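Beta-fructofuranosidase (Bifidobacterium adolescentis, PDB 6NOB) probably hydrolyses terminal beta-fructofuranoside bonds, as in sucrose, in the manner of a family 32 glycoside hydrolase. Local coordinates at residues 189-200 with 217-228; 234-242 with 251-259. One frame throughout, in Å; residues are numbered along the deposited sequence.

Contact 1. Residues 189-200 with 217-228; sequences RIVGGAFSGSAV and IRLYLTRHLETR
His224 lies over one face of Phe195 where two antiparallel strands pair. His224 CB sits 3.3 Å from the centroid of the Phe195 ring, only 8° off the ring normal, in a CH-pi contact. The imidazole follows with its plane nearly parallel (16°) but slid off, so the rings barely overlap and Phe195 CE2 reaches His224 ND1 at 3.2 Å. With CG anti to the backbone N (chi1 -177°), the imidazole extends along the sheet toward Glu226, whose OE1 takes the NE2 hydrogen at 2.9 Å, almost in the ring plane. ND1 has a second carboxylate partner, Glu236 on the next strand.

The backbones are close here as well. Phe195 N donates to Thr222 O, and between Ala194 and Gly197 a beta bulge shifts the register by one residue. Just beyond it, Gly197 CA comes within 3.7 Å of Leu221 CA: the backbones lie directly against each other, with Gly197 bringing no side chain between them.

Toward the exposed Arg189 and Arg228 the contact meets solvent, although the backbone bonds persist. Arg228 N bonds Arg189 O at 2.8 Å, and a water bridges the carbonyls of the two arginines. Val191 CB lies 3.6 Å above the plane of the Arg228 guanidinium, over its centre. In this presumed propeller blade, then, the close part rests on Gly197 and on the CH-pi contact of His224 with Phe195, while hydrogen bonds from both imidazole nitrogens to carboxylates, Glu226 and Glu236, would hold the ring's rotation and tend to stabilise its protonated form.

Contact 2. Residues 234-242 with 251-259; sequences VTEYQTTCL and VESPVALRA. With EDO (1,2-ethanediol), chain C.
Gln238 O is gripped by two consecutive amides of the facing strand, Val255 N at 2.7 Å and Ala256 N at 3.1 Å. Two residues set against one is the signature of a classic beta bulge. The bond from Val255 is nearly straight at 174°; that from Ala256 comes in more tilted from the carbonyl plane. Gln238 N in turn donates to Ala256 O at 2.9 Å, and beyond the bulge Thr240 and Ser253 exchange a regular pair of backbone bonds. The short strand segments run at 125° to each other, well away from a straight antiparallel alignment.

Side chains reinforce both flanks. Thr239 holds OG1 between its backbone N and carbonyl carbon (chi1 70°), from where it donates to Glu252 OE2 at 2.6 Å, meeting the anti side of the carboxylate from somewhat out of its plane. The same oxygen forms a salt bridge with Arg223 of the preceding strand. On the other face, Thr240 CG2 meets Val255 CG1 at 3.6 Å, the two side chains crossing at about a right angle, while Thr240 OG1 is occupied by Leu219 O.

Where the strands part, 1,2-ethanediol, probably from the crystallisation liquor, links the two segments. Its O2 accepts from Arg258 N at 2.8 Å and donates to Glu236 O at 2.9 Å, and its O1 takes the NE hydrogen of Arg258 in the plane of the guanidinium. Tyr237 CB and Leu257 CD2 pack beside its carbon C2. The chemistry suggests a short outer strand joined through a bulged backbone pairing and a Glu252 carboxylate whose charged form Arg223 would tend to stabilise.

How the contacts relate
From the N terminus, the chain first runs out along 190-202 and returns along 216-227, so contact 1 closes the connection between them. A short loop, 228-234, then leads into 235-243, and a second, shorter excursion brings the chain back along 253-256, where contact 2 closes a beta hairpin. The two closures follow in series, neither nesting nor crossing, with centres about 8 Å apart. The neighbouring strands 216-227 and 235-243 join them: Thr222 OG1 and Gln238 OE1 probably share a hydrogen bond across that seam. Together they assemble one four-stranded antiparallel sheet in sequence order, consistent with a blade of the five-bladed propeller of family 32 enzymes.

Contact 1. Residues 189-200 with 217-228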
loop_
_atom_site.group_PDB
_atom_site.type_symbol
_atom_site.label_atom_id
_atom_site.label_comp_id
_atom_site.label_asym_id
_atom_site.label_seq_id
_atom_site.Cartn_x
_atom_site.Cartn_y
_atom_site.Cartn_z
ATOM N N ARG A 189 10.887 -18.874 17.064
ATOM C CA ARG A 189 10.638 -17.938 18.152
ATOM C C ARG A 189 10.595 -16.492 17.680
ATOM O O ARG A 189 10.127 -15.623 18.424
ATOM C CB ARG A 189 11.708 -18.086 19.233
ATOM C CG ARG A 189 11.790 -19.468 19.873
ATOM C CD ARG A 189 13.055 -19.583 20.712
ATOM N NE ARG A 189 14.249 -19.386 19.894
ATOM C CZ ARG A 189 15.467 -19.163 20.376
ATOM N NH1 ARG A 189 15.670 -19.101 21.684
ATOM N NH2 ARG A 189 16.488 -19.000 19.544
ATOM N N ILE A 190 11.068 -16.210 16.469
ATOM C CA ILE A 190 11.194 -14.838 16.004
ATOM C C ILE A 190 10.282 -14.619 14.802
ATOM O O ILE A 190 9.857 -15.559 14.125
ATOM C CB ILE A 190 12.652 -14.470 15.660
ATOM C CG1 ILE A 190 13.278 -15.526 14.748
ATOM C CG2 ILE A 190 13.472 -14.333 16.930
ATOM C CD1 ILE A 190 14.707 -15.219 14.353
ATOM N N VAL A 191 9.983 -13.343 14.552
ATOM C CA VAL A 191 9.138 -12.920 13.442
ATOM C C VAL A 191 9.665 -11.578 12.947
ATOM O O VAL A 191 10.229 -10.793 13.714
ATOM C CB VAL A 191 7.650 -12.835 13.867
ATOM C CG1 VAL A 191 7.441 -11.736 14.905
ATOM C CG2 VAL A 191 6.745 -12.622 12.658
ATOM N N GLY A 192 9.501 -11.326 11.648
ATOM C CA GLY A 192 9.934 -10.070 11.062
ATOM C C GLY A 192 10.017 -10.100 9.549
ATOM O O GLY A 192 9.064 -10.512 8.883
ATOM N N GLY A 193 11.145 -9.649 8.988
ATOM C CA GLY A 193 11.388 -9.744 7.565
ATOM C C GLY A 193 11.804 -8.410 6.980
ATOM O O GLY A 193 12.241 -7.499 7.693
ATOM N N ALA A 194 11.670 -8.298 5.661
ATOM C CA ALA A 194 12.012 -7.076 4.935
ATOM C C ALA A 194 10.800 -6.153 4.955
ATOM O O ALA A 194 9.903 -6.271 4.117
ATOM C CB ALA A 194 12.444 -7.401 3.510
ATOM N N PHE A 195 10.771 -5.229 5.911
ATOM C CA PHE A 195 9.642 -4.320 6.067
ATOM C C PHE A 195 9.714 -3.210 5.015
ATOM O O PHE A 195 10.542 -3.230 4.099
ATOM C CB PHE A 195 9.597 -3.765 7.488
ATOM C CG PHE A 195 8.896 -4.668 8.470
ATOM C CD1 PHE A 195 8.768 -6.026 8.217
ATOM C CD2 PHE A 195 8.355 -4.155 9.636
ATOM C CE1 PHE A 195 8.126 -6.856 9.116
ATOM C CE2 PHE A 195 7.705 -4.979 10.536
ATOM C CZ PHE A 195 7.592 -6.333 10.278
ATOM N N SER A 196 8.841 -2.216 5.155
ATOM C CA SER A 196 8.609 -1.240 4.101
ATOM C C SER A 196 9.851 -0.384 3.857
ATOM O O SER A 196 10.724 -0.239 4.720
ATOM C CB SER A 196 7.417 -0.359 4.463
ATOM O OG SER A 196 6.206 -1.062 4.251
ATOM N N GLY A 197 9.923 0.184 2.650
ATOM C CA GLY A 197 11.053 1.009 2.257
ATOM C C GLY A 197 10.734 1.871 1.054
ATOM O O GLY A 197 9.705 1.704 0.395
ATOM N N SER A 198 11.644 2.803 0.772
ATOM C CA SER A 198 11.507 3.774 -0.311
ATOM C C SER A 198 12.653 3.610 -1.313
ATOM O O SER A 198 13.555 2.789 -1.131
ATOM C CB SER A 198 11.467 5.201 0.241
ATOM O OG SER A 198 12.590 5.462 1.067
ATOM N N ALA A 199 12.617 4.420 -2.379
ATOM C CA ALA A 199 13.543 4.282 -3.498
ATOM C C ALA A 199 14.129 5.628 -3.900
ATOM O O ALA A 199 13.429 6.645 -3.920
ATOM C CB ALA A 199 12.849 3.656 -4.713
ATOM N N VAL A 200 15.418 5.623 -4.237
ATOM C CA VAL A 200 16.100 6.785 -4.797
ATOM C C VAL A 200 16.864 6.325 -6.031
ATOM O O VAL A 200 17.750 5.467 -5.931
ATOM C CB VAL A 200 17.054 7.447 -3.790
ATOM C CG1 VAL A 200 17.720 8.666 -4.417
ATOM C CG2 VAL A 200 16.312 7.838 -2.525
ATOM N N ILE A 217 18.427 1.621 -9.009
ATOM C CA ILE A 217 17.522 2.048 -7.946
ATOM C C ILE A 217 18.189 1.727 -6.619
ATOM O O ILE A 217 18.540 0.568 -6.360
ATOM C CB ILE A 217 16.156 1.350 -8.038
ATOM C CG1 ILE A 217 15.533 1.501 -9.422
ATOM C CG2 ILE A 217 15.213 1.886 -6.968
ATOM C CD1 ILE A 217 14.316 0.611 -9.618
ATOM N N ARG A 218 18.362 2.735 -5.772
ATOM C CA ARG A 218 18.789 2.510 -4.400
ATOM C C ARG A 218 17.563 2.487 -3.498
ATOM O O ARG A 218 16.763 3.429 -3.501
ATOM C CB ARG A 218 19.777 3.575 -3.921
ATOM C CG ARG A 218 20.245 3.328 -2.491
ATOM C CD ARG A 218 21.533 4.063 -2.149
ATOM N NE ARG A 218 22.691 3.559 -2.885
ATOM C CZ ARG A 218 23.308 2.410 -2.623
ATOM N NH1 ARG A 218 22.869 1.620 -1.649
ATOM N NH2 ARG A 218 24.360 2.044 -3.344
ATOM N N LEU A 219 17.419 1.412 -2.735
ATOM C CA LEU A 219 16.307 1.250 -1.815
ATOM C C LEU A 219 16.798 1.404 -0.388
ATOM O O LEU A 219 17.904 0.972 -0.052
ATOM C CB LEU A 219 15.640 -0.111 -2.005
ATOM C CG LEU A 219 15.177 -0.200 -3.457
ATOM C CD1 LEU A 219 15.755 -1.424 -4.146
ATOM C CD2 LEU A 219 13.663 -0.164 -3.544
ATOM N N TYR A 220 15.980 2.054 0.436
ATOM C CA TYR A 220 16.189 2.140 1.876
ATOM C C TYR A 220 14.970 1.521 2.542
ATOM O O TYR A 220 13.847 1.978 2.317
ATOM C CB TYR A 220 16.372 3.591 2.329
ATOM C CG TYR A 220 17.615 4.263 1.790
ATOM C CD1 TYR A 220 18.805 4.232 2.507
ATOM C CD2 TYR A 220 17.597 4.942 0.575
ATOM C CE1 TYR A 220 19.945 4.847 2.028
ATOM C CE2 TYR A 220 18.735 5.560 0.085
ATOM C CZ TYR A 220 19.906 5.510 0.818
ATOM O OH TYR A 220 21.045 6.123 0.348
ATOM N N LEU A 221 15.185 0.484 3.349
ATOM C CA LEU A 221 14.077 -0.269 3.920
ATOM C C LEU A 221 14.358 -0.598 5.378
ATOM O O LEU A 221 15.478 -0.448 5.874
ATOM C CB LEU A 221 13.809 -1.560 3.135
ATOM C CG LEU A 221 14.903 -2.628 3.206
ATOM C CD1 LEU A 221 14.290 -4.011 3.365
ATOM C CD2 LEU A 221 15.785 -2.572 1.969
ATOM N N THR A 222 13.315 -1.060 6.061
ATOM C CA THR A 222 13.402 -1.496 7.447
ATOM C C THR A 222 13.547 -3.009 7.504
ATOM O O THR A 222 12.813 -3.733 6.823
ATOM C CB THR A 222 12.162 -1.070 8.236
ATOM O OG1 THR A 222 12.127 0.356 8.335
ATOM C CG2 THR A 222 12.181 -1.677 9.639
ATOM N N ARG A 223 14.497 -3.477 8.305
ATOM C CA ARG A 223 14.570 -4.876 8.701
ATOM C C ARG A 223 13.983 -5.001 10.099
ATOM O O ARG A 223 14.315 -4.210 10.988
ATOM C CB ARG A 223 16.009 -5.393 8.678
ATOM C CG ARG A 223 16.525 -5.739 7.291
ATOM C CD ARG A 223 15.952 -7.060 6.808
ATOM N NE ARG A 223 16.268 -7.308 5.406
ATOM C CZ ARG A 223 15.777 -8.320 4.698
ATOM N NH1 ARG A 223 14.946 -9.182 5.266
ATOM N NH2 ARG A 223 16.117 -8.468 3.424
ATOM N N HIS A 224 13.104 -5.981 10.284
ATOM C CA HIS A 224 12.392 -6.182 11.538
ATOM C C HIS A 224 12.771 -7.535 12.120
ATOM O O HIS A 224 12.758 -8.547 11.410
ATOM C CB HIS A 224 10.878 -6.097 11.321
ATOM C CG HIS A 224 10.070 -6.223 12.577
ATOM N ND1 HIS A 224 9.516 -5.135 13.217
ATOM C CD2 HIS A 224 9.702 -7.309 13.297
ATOM C CE1 HIS A 224 8.850 -5.544 14.282
ATOM N NE2 HIS A 224 8.949 -6.860 14.354
ATOM N N LEU A 225 13.117 -7.542 13.406
ATOM C CA LEU A 225 13.403 -8.765 14.146
ATOM C C LEU A 225 12.718 -8.665 15.498
ATOM O O LEU A 225 12.946 -7.702 16.237
ATOM C CB LEU A 225 14.909 -8.973 14.319
ATOM C CG LEU A 225 15.325 -10.007 15.364
ATOM C CD1 LEU A 225 14.912 -11.409 14.933
ATOM C CD2 LEU A 225 16.823 -9.932 15.611
ATOM N N GLU A 226 11.888 -9.654 15.822
ATOM C CA GLU A 226 11.090 -9.602 17.040
ATOM C C GLU A 226 10.904 -11.005 17.600
ATOM O O GLU A 226 10.557 -11.929 16.860
ATOM C CB GLU A 226 9.725 -8.961 16.771
ATOM C CG GLU A 226 8.744 -9.085 17.925
ATOM C CD GLU A 226 7.416 -8.413 17.635
ATOM O OE1 GLU A 226 7.242 -7.902 16.509
ATOM O OE2 GLU A 226 6.545 -8.402 18.532
ATOM N N THR A 227 11.132 -11.151 18.902
ATOM C CA THR A 227 10.810 -12.385 19.605
ATOM C C THR A 227 9.310 -12.420 19.870
ATOM O O THR A 227 8.784 -11.551 20.572
ATOM C CB THR A 227 11.595 -12.467 20.913
ATOM O OG1 THR A 227 12.991 -12.276 20.646
ATOM C CG2 THR A 227 11.386 -13.818 21.589
ATOM N N ARG A 228 8.625 -13.414 19.300
ATOM C CA ARG A 228 7.175 -13.523 19.431
ATOM C C ARG A 228 6.753 -13.462 20.894
ATOM O O ARG A 228 7.252 -14.217 21.733
ATOM C CB ARG A 228 6.682 -14.830 18.806
ATOM C CG ARG A 228 6.848 -14.924 17.297
ATOM C CD ARG A 228 6.263 -16.231 16.771
ATOM N NE ARG A 228 6.827 -16.605 15.476
ATOM C CZ ARG A 228 6.295 -16.269 14.305
ATOM N NH1 ARG A 228 5.181 -15.552 14.261
ATOM N NH2 ARG A 228 6.877 -16.651 13.175
HETATM O O HOH W 1 8.886 -16.428 21.005
HETATM O O HOH W 2 9.412 -16.973 11.865
#

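Contact 2. Residues 234-242 with 251-259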
loop_
_atom_site.group_PDB
_atom_site.type_symbol
_atom_site.label_atom_id
_atom_site.label_comp_id
_atom_site.label_asym_id
_atom_site.label_seq_id
_atom_site.Cartn_x
_atom_site.Cartn_y
_atom_site.Cartn_z
ATOM N N VAL A 234 11.558 -5.955 20.087
ATOM C CA VAL A 234 11.460 -5.482 18.709
ATOM C C VAL A 234 12.751 -4.769 18.329
ATOM O O VAL A 234 13.170 -3.811 18.990
ATOM C CB VAL A 234 10.238 -4.573 18.531
ATOM C CG1 VAL A 234 10.363 -3.755 17.250
ATOM C CG2 VAL A 234 8.955 -5.399 18.519
ATOM N N THR A 235 13.387 -5.239 17.261
ATOM C CA THR A 235 14.656 -4.705 16.776
ATOM C C THR A 235 14.452 -4.258 15.333
ATOM O O THR A 235 14.427 -5.088 14.419
ATOM C CB THR A 235 15.758 -5.758 16.885
ATOM O OG1 THR A 235 15.793 -6.278 18.220
ATOM C CG2 THR A 235 17.116 -5.163 16.543
ATOM N N GLU A 236 14.304 -2.952 15.123
ATOM C CA GLU A 236 14.099 -2.391 13.793
ATOM C C GLU A 236 15.259 -1.471 13.442
ATOM O O GLU A 236 15.691 -0.664 14.270
ATOM C CB GLU A 236 12.765 -1.642 13.715
ATOM C CG GLU A 236 11.565 -2.580 13.665
ATOM C CD GLU A 236 10.245 -1.861 13.466
ATOM O OE1 GLU A 236 10.162 -0.653 13.779
ATOM O OE2 GLU A 236 9.285 -2.510 12.997
ATOM N N TYR A 237 15.755 -1.601 12.213
ATOM C CA TYR A 237 16.872 -0.807 11.719
ATOM C C TYR A 237 16.717 -0.644 10.213
ATOM O O TYR A 237 15.957 -1.372 9.568
ATOM C CB TYR A 237 18.219 -1.454 12.073
ATOM C CG TYR A 237 18.312 -2.921 11.718
ATOM C CD1 TYR A 237 17.819 -3.898 12.581
ATOM C CD2 TYR A 237 18.896 -3.333 10.527
ATOM C CE1 TYR A 237 17.903 -5.239 12.260
ATOM C CE2 TYR A 237 18.987 -4.674 10.199
ATOM C CZ TYR A 237 18.488 -5.623 11.069
ATOM O OH TYR A 237 18.572 -6.962 10.751
ATOM N N GLN A 238 17.441 0.326 9.655
ATOM C CA GLN A 238 17.312 0.699 8.250
ATOM C C GLN A 238 18.527 0.232 7.457
ATOM O O GLN A 238 19.670 0.451 7.873
ATOM C CB GLN A 238 17.141 2.212 8.098
ATOM C CG GLN A 238 16.377 2.872 9.232
ATOM C CD GLN A 238 15.004 2.263 9.445
ATOM O OE1 GLN A 238 14.385 1.742 8.514
ATOM N NE2 GLN A 238 14.521 2.326 10.679
ATOM N N THR A 239 18.274 -0.393 6.308
ATOM C CA THR A 239 19.320 -0.919 5.440
ATOM C C THR A 239 19.153 -0.356 4.033
ATOM O O THR A 239 18.150 0.284 3.706
ATOM C CB THR A 239 19.297 -2.455 5.398
ATOM O OG1 THR A 239 18.137 -2.900 4.682
ATOM C CG2 THR A 239 19.262 -3.033 6.807
ATOM N N THR A 240 20.154 -0.601 3.190
ATOM C CA THR A 240 20.124 -0.160 1.804
ATOM C C THR A 240 20.565 -1.295 0.891
ATOM O O THR A 240 21.277 -2.212 1.308
ATOM C CB THR A 240 21.017 1.076 1.567
ATOM O OG1 THR A 240 20.661 1.691 0.324
ATOM C CG2 THR A 240 22.489 0.689 1.519
ATOM N N CYS A 241 20.121 -1.222 -0.362
ATOM C CA CYS A 241 20.529 -2.165 -1.394
ATOM C C CYS A 241 20.201 -1.558 -2.749
ATOM O O CYS A 241 19.465 -0.572 -2.845
ATOM C CB CYS A 241 19.866 -3.540 -1.207
ATOM S SG CYS A 241 18.068 -3.568 -1.263
ATOM N N LEU A 242 20.776 -2.144 -3.794
ATOM C CA LEU A 242 20.630 -1.632 -5.147
ATOM C C LEU A 242 19.850 -2.609 -6.009
ATOM O O LEU A 242 20.004 -3.827 -5.880
ATOM C CB LEU A 242 21.989 -1.380 -5.802
ATOM C CG LEU A 242 22.773 -0.157 -5.350
ATOM C CD1 LEU A 242 24.104 -0.118 -6.080
ATOM C CD2 LEU A 242 21.973 1.103 -5.618
ATOM N N VAL A 251 23.595 -6.644 -2.908
ATOM C CA VAL A 251 23.930 -6.828 -1.500
ATOM C C VAL A 251 23.274 -5.756 -0.634
ATOM O O VAL A 251 23.181 -4.581 -1.017
ATOM C CB VAL A 251 25.459 -6.845 -1.321
ATOM C CG1 VAL A 251 26.088 -5.591 -1.911
ATOM C CG2 VAL A 251 25.836 -7.016 0.147
ATOM N N GLU A 252 22.796 -6.176 0.538
ATOM C CA GLU A 252 22.105 -5.324 1.495
ATOM C C GLU A 252 22.975 -5.133 2.732
ATOM O O GLU A 252 23.602 -6.082 3.212
ATOM C CB GLU A 252 20.757 -5.940 1.888
ATOM C CG GLU A 252 19.918 -5.119 2.861
ATOM C CD GLU A 252 18.617 -5.816 3.239
ATOM O OE1 GLU A 252 18.219 -6.763 2.525
ATOM O OE2 GLU A 252 17.995 -5.422 4.250
ATOM N N SER A 253 23.005 -3.904 3.245
ATOM C CA SER A 253 23.842 -3.547 4.384
ATOM C C SER A 253 23.192 -2.397 5.146
ATOM O O SER A 253 22.517 -1.559 4.537
ATOM C CB SER A 253 25.264 -3.185 3.922
ATOM O OG SER A 253 25.323 -1.899 3.330
ATOM N N PRO A 254 23.354 -2.343 6.469
ATOM C CA PRO A 254 22.590 -1.384 7.276
ATOM C C PRO A 254 23.151 0.028 7.219
ATOM O O PRO A 254 24.351 0.243 7.035
ATOM C CB PRO A 254 22.709 -1.956 8.693
ATOM C CG PRO A 254 24.035 -2.626 8.687
ATOM C CD PRO A 254 24.191 -3.217 7.309
ATOM N N VAL A 255 22.255 0.999 7.398
ATOM C CA VAL A 255 22.620 2.408 7.269
ATOM C C VAL A 255 22.152 3.274 8.430
ATOM O O VAL A 255 22.722 4.362 8.645
ATOM C CB VAL A 255 22.096 2.986 5.935
ATOM C CG1 VAL A 255 22.671 2.219 4.752
ATOM C CG2 VAL A 255 20.576 2.975 5.905
ATOM N N ALA A 256 21.145 2.885 9.211
ATOM C CA ALA A 256 20.645 3.759 10.271
ATOM C C ALA A 256 20.050 2.929 11.396
ATOM O O ALA A 256 19.138 2.128 11.165
ATOM C CB ALA A 256 19.607 4.743 9.725
ATOM N N LEU A 257 20.556 3.133 12.609
ATOM C CA LEU A 257 20.020 2.528 13.819
ATOM C C LEU A 257 19.332 3.591 14.667
ATOM O O LEU A 257 19.480 4.795 14.439
ATOM C CB LEU A 257 21.128 1.846 14.629
ATOM C CG LEU A 257 22.148 1.022 13.846
ATOM C CD1 LEU A 257 23.186 0.450 14.794
ATOM C CD2 LEU A 257 21.457 -0.089 13.068
ATOM N N ARG A 258 18.567 3.129 15.655
ATOM C CA ARG A 258 17.960 4.041 16.617
ATOM C C ARG A 258 19.038 4.888 17.284
ATOM O O ARG A 258 20.040 4.362 17.780
ATOM C CB ARG A 258 17.158 3.257 17.659
ATOM C CG ARG A 258 15.945 2.534 17.072
ATOM C CD ARG A 258 15.053 1.902 18.130
ATOM N NE ARG A 258 15.827 1.187 19.135
ATOM C CZ ARG A 258 15.793 1.452 20.435
ATOM N NH1 ARG A 258 15.009 2.411 20.901
ATOM N NH2 ARG A 258 16.536 0.749 21.269
ATOM N N ALA A 259 18.837 6.207 17.277
ATOM C CA ALA A 259 19.901 7.117 17.689
ATOM C C ALA A 259 20.230 6.987 19.173
ATOM O O ALA A 259 21.382 7.194 19.566
ATOM C CB ALA A 259 19.523 8.560 17.349
HETATM C C1 EDO C . 18.669 -1.264 17.135
HETATM O O1 EDO C . 17.790 -0.490 17.960
HETATM C C2 EDO C . 18.469 -0.930 15.660
HETATM O O2 EDO C . 18.039 0.429 15.496
HETATM O O HOH W 3 23.597 -3.282 -3.222
#